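Local coordinates for alpha-glucosidase (Pseudoalteromonas sp. K8, PDB 5HQA), which hydrolyses alpha-glucosides as a glycoside hydrolase of family 97 and is activated by chloride, at residues A[52-57]-A[83-88]. Residues are numbered along the deposited sequence; the frame is centred on the assembly and turned at random.
Sequences FKITKV and VTVTFA. With FMT (formic acid), chain I.
Lys-53 and Ala-88 pair antiparallel through two backbone hydrogen bonds, Lys-53 N to Ala-88 O and Ala-88 N to Lys-53 O, and a classic-type beta bulge follows, in which Thr-55 and Lys-56 both face Thr-86. Thr-55 N donates to Thr-86 O at 2.9 Å, while Thr-86 N donates to Lys-56 O, also at 2.9 Å. The extra residue, Thr-55, has a near-helical psi of -24°, and beyond it the strands resume pairing one step out of register.

On the apolar face, Ile-54 lies alongside Phe-87, both side chains pointing the same way. With Ile-54 CG1 anti to its own carbonyl carbon (chi1 -63°), that methylene comes within 3.4 Å of Phe-87 CE1 and 3.8 Å of Val-85 CG1. Shortening this side chain to an alanine is likely to open a gap beside the Phe-87 ring and remove part of the packing on Val-85 CG1. Farther along, Val-57 CB meets Val-83 CG2 at 4.0 Å; at the opposite end, Phe-52 CD2 approaches Phe-87 CB. Ile-14 of strand 10-15 touches Val-85 and Phe-87, whose ring also meets Tyr-97.

The other face is more polar. Lys-56 runs beside Thr-86, bending at chi3 (57°), and one water joins its NZ to Thr-86 OG1, which also bonds Ser-98. Lys-53 NZ is hydrogen-bonded to Asp-16 O. An apolar touch remains where Thr-55 CG2 sits 3.8 Å from Ala-88 CB.

The hairpin of strands 53-67 and 75-89 puts 53-67 outermost in an antiparallel sheet of the GH97 N-terminal domain, of the galactose mutarotase clan, away from the glycan and metal sites. Its chemistry is two-sided: aliphatic and aromatic groups of both strands meet on one face, buried at Val-85 and Phe-87 and more open toward Val-57, whereas threonine and lysine groups line the other.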
ATOM      1  N   PHE A  52     -21.204  19.783  23.546  1.00 21.65           N
ATOM      2  CA  PHE A  52     -20.486  20.697  22.670  1.00 21.50           C
ATOM      3  C   PHE A  52     -21.442  21.241  21.614  1.00 26.95           C
ATOM      4  O   PHE A  52     -22.197  20.477  21.000  1.00 28.43           O
ATOM      5  CB  PHE A  52     -19.304  19.982  22.011  1.00 17.56           C
ATOM      6  CG  PHE A  52     -18.092  19.881  22.894  1.00 18.24           C
ATOM      7  CD1 PHE A  52     -18.021  18.919  23.893  1.00 18.24           C
ATOM      8  CD2 PHE A  52     -17.022  20.752  22.730  1.00 18.88           C
ATOM      9  CE1 PHE A  52     -16.904  18.831  24.716  1.00 20.59           C
ATOM     10  CE2 PHE A  52     -15.900  20.665  23.541  1.00 19.48           C
ATOM     11  CZ  PHE A  52     -15.844  19.705  24.543  1.00 21.80           C
ATOM     12  N   LYS A  53     -21.416  22.560  21.406  1.00 20.12           N
ATOM     13  CA  LYS A  53     -22.273  23.216  20.429  1.00 20.40           C
ATOM     14  C   LYS A  53     -21.424  23.912  19.370  1.00 19.64           C
ATOM     15  O   LYS A  53     -20.315  24.376  19.650  1.00 17.05           O
ATOM     16  CB  LYS A  53     -23.211  24.244  21.100  1.00 22.23           C
ATOM     17  CG  LYS A  53     -24.144  23.658  22.169  1.00 26.84           C
ATOM     18  CD  LYS A  53     -25.083  22.623  21.570  0.71 32.69           C
ATOM     19  CE  LYS A  53     -25.852  21.864  22.641  0.62 38.00           C
ATOM     20  NZ  LYS A  53     -26.479  20.629  22.076  0.88 42.73           N
ATOM     21  N   ILE A  54     -21.961  23.986  18.149  1.00 17.26           N
ATOM     22  CA  ILE A  54     -21.287  24.702  17.068  1.00 17.96           C
ATOM     23  C   ILE A  54     -21.364  26.198  17.329  1.00 20.51           C
ATOM     24  O   ILE A  54     -22.451  26.757  17.524  1.00 20.55           O
ATOM     25  CB  ILE A  54     -21.916  24.358  15.709  1.00 16.82           C
ATOM     26  CG1 ILE A  54     -21.753  22.865  15.392  1.00 16.26           C
ATOM     27  CG2 ILE A  54     -21.292  25.224  14.598  1.00 15.37           C
ATOM     28  CD1 ILE A  54     -22.634  22.384  14.240  1.00 18.32           C
ATOM     29  N   THR A  55     -20.207  26.858  17.329  1.00 19.43           N
ATOM     30  CA  THR A  55     -20.146  28.300  17.506  1.00 19.15           C
ATOM     31  C   THR A  55     -19.760  29.048  16.240  1.00 20.57           C
ATOM     32  O   THR A  55     -20.107  30.230  16.114  1.00 21.88           O
ATOM     33  CB  THR A  55     -19.138  28.665  18.603  1.00 21.68           C
ATOM     34  OG1 THR A  55     -17.846  28.174  18.235  1.00 21.97           O
ATOM     35  CG2 THR A  55     -19.542  28.046  19.931  1.00 21.96           C
ATOM     36  N   LYS A  56     -19.069  28.394  15.306  1.00 16.12           N
ATOM     37  CA  LYS A  56     -18.483  29.065  14.156  1.00 16.27           C
ATOM     38  C   LYS A  56     -18.257  28.050  13.043  1.00 20.13           C
ATOM     39  O   LYS A  56     -17.888  26.902  13.313  1.00 16.40           O
ATOM     40  CB  LYS A  56     -17.153  29.731  14.544  1.00 18.99           C
ATOM     41  CG  LYS A  56     -16.513  30.564  13.458  1.00 23.95           C
ATOM     42  CD  LYS A  56     -15.386  31.427  14.006  1.00 30.47           C
ATOM     43  CE  LYS A  56     -14.336  30.589  14.682  1.00 38.86           C
ATOM     44  NZ  LYS A  56     -13.312  31.438  15.348  0.77 43.62           N
ATOM     45  N   VAL A  57     -18.486  28.474  11.798  1.00 15.81           N
ATOM     46  CA  VAL A  57     -18.070  27.713  10.627  1.00 15.37           C
ATOM     47  C   VAL A  57     -17.278  28.640   9.716  1.00 17.12           C
ATOM     48  O   VAL A  57     -17.624  29.816   9.556  1.00 16.99           O
ATOM     49  CB  VAL A  57     -19.259  27.074   9.873  1.00 20.86           C
ATOM     50  CG1 VAL A  57     -20.048  26.160  10.801  1.00 22.42           C
ATOM     51  CG2 VAL A  57     -20.165  28.122   9.279  1.00 20.98           C
ATOM     52  N   VAL A  83     -14.745  23.130   5.069  1.00 13.93           N
ATOM     53  CA  VAL A  83     -15.366  23.862   6.166  1.00 14.99           C
ATOM     54  C   VAL A  83     -14.685  23.454   7.462  1.00 17.23           C
ATOM     55  O   VAL A  83     -14.417  22.271   7.694  1.00 17.13           O
ATOM     56  CB  VAL A  83     -16.893  23.641   6.246  1.00 14.71           C
ATOM     57  CG1 VAL A  83     -17.233  22.201   6.632  1.00 13.00           C
ATOM     58  CG2 VAL A  83     -17.530  24.656   7.236  1.00 14.20           C
ATOM     59  N   THR A  84     -14.376  24.444   8.295  1.00 13.92           N
ATOM     60  CA  THR A  84     -13.892  24.204   9.644  1.00 14.22           C
ATOM     61  C   THR A  84     -15.026  24.540  10.600  1.00 15.25           C
ATOM     62  O   THR A  84     -15.526  25.673  10.605  1.00 14.31           O
ATOM     63  CB  THR A  84     -12.647  25.034   9.941  1.00 15.27           C
ATOM     64  OG1 THR A  84     -11.643  24.736   8.963  1.00 18.87           O
ATOM     65  CG2 THR A  84     -12.113  24.696  11.324  1.00 15.45           C
ATOM     66  N   VAL A  85     -15.451  23.548  11.380  1.00 13.45           N
ATOM     67  CA  VAL A  85     -16.565  23.682  12.310  1.00 13.93           C
ATOM     68  C   VAL A  85     -15.987  23.729  13.713  1.00 14.63           C
ATOM     69  O   VAL A  85     -15.272  22.809  14.118  1.00 14.07           O
ATOM     70  CB  VAL A  85     -17.558  22.519  12.166  1.00 13.65           C
ATOM     71  CG1 VAL A  85     -18.745  22.735  13.080  1.00 14.02           C
ATOM     72  CG2 VAL A  85     -17.999  22.380  10.715  1.00 13.58           C
ATOM     73  N   THR A  86     -16.278  24.797  14.452  1.00 14.24           N
ATOM     74  CA  THR A  86     -15.761  24.950  15.804  1.00 16.10           C
ATOM     75  C   THR A  86     -16.853  24.594  16.800  1.00 17.17           C
ATOM     76  O   THR A  86     -17.980  25.093  16.693  1.00 15.36           O
ATOM     77  CB  THR A  86     -15.260  26.374  16.050  1.00 19.37           C
ATOM     78  OG1 THR A  86     -14.164  26.637  15.173  1.00 19.51           O
ATOM     79  CG2 THR A  86     -14.787  26.530  17.485  1.00 19.26           C
ATOM     80  N   PHE A  87     -16.516  23.727  17.753  1.00 15.30           N
ATOM     81  CA  PHE A  87     -17.411  23.298  18.817  1.00 14.32           C
ATOM     82  C   PHE A  87     -16.898  23.827  20.145  1.00 17.91           C
ATOM     83  O   PHE A  87     -15.686  23.859  20.384  1.00 18.70           O
ATOM     84  CB  PHE A  87     -17.495  21.773  18.908  1.00 14.17           C
ATOM     85  CG  PHE A  87     -17.972  21.107  17.655  1.00 17.67           C
ATOM     86  CD1 PHE A  87     -19.325  20.872  17.451  1.00 18.93           C
ATOM     87  CD2 PHE A  87     -17.070  20.693  16.689  1.00 16.75           C
ATOM     88  CE1 PHE A  87     -19.768  20.248  16.295  1.00 18.85           C
ATOM     89  CE2 PHE A  87     -17.509  20.067  15.538  1.00 19.00           C
ATOM     90  CZ  PHE A  87     -18.860  19.842  15.342  1.00 17.28           C
ATOM     91  N   ALA A  88     -17.813  24.203  21.028  1.00 17.25           N
ATOM     92  CA  ALA A  88     -17.412  24.663  22.346  1.00 17.92           C
ATOM     93  C   ALA A  88     -18.412  24.185  23.386  1.00 19.82           C
ATOM     94  O   ALA A  88     -19.615  24.110  23.123  1.00 17.36           O
ATOM     95  CB  ALA A  88     -17.288  26.189  22.400  1.00 17.24           C
TER
HETATM   96  C   FMT I 708      -9.745  28.041   8.737  1.00 42.11           C
HETATM   97  O1  FMT I 708      -9.768  27.493   9.840  1.00 41.82           O
HETATM   98  O2  FMT I 708      -8.734  28.123   8.032  1.00 40.46           O
HETATM   99  O   HOH W   1     -11.907  28.867  16.002  1.00 41.77           O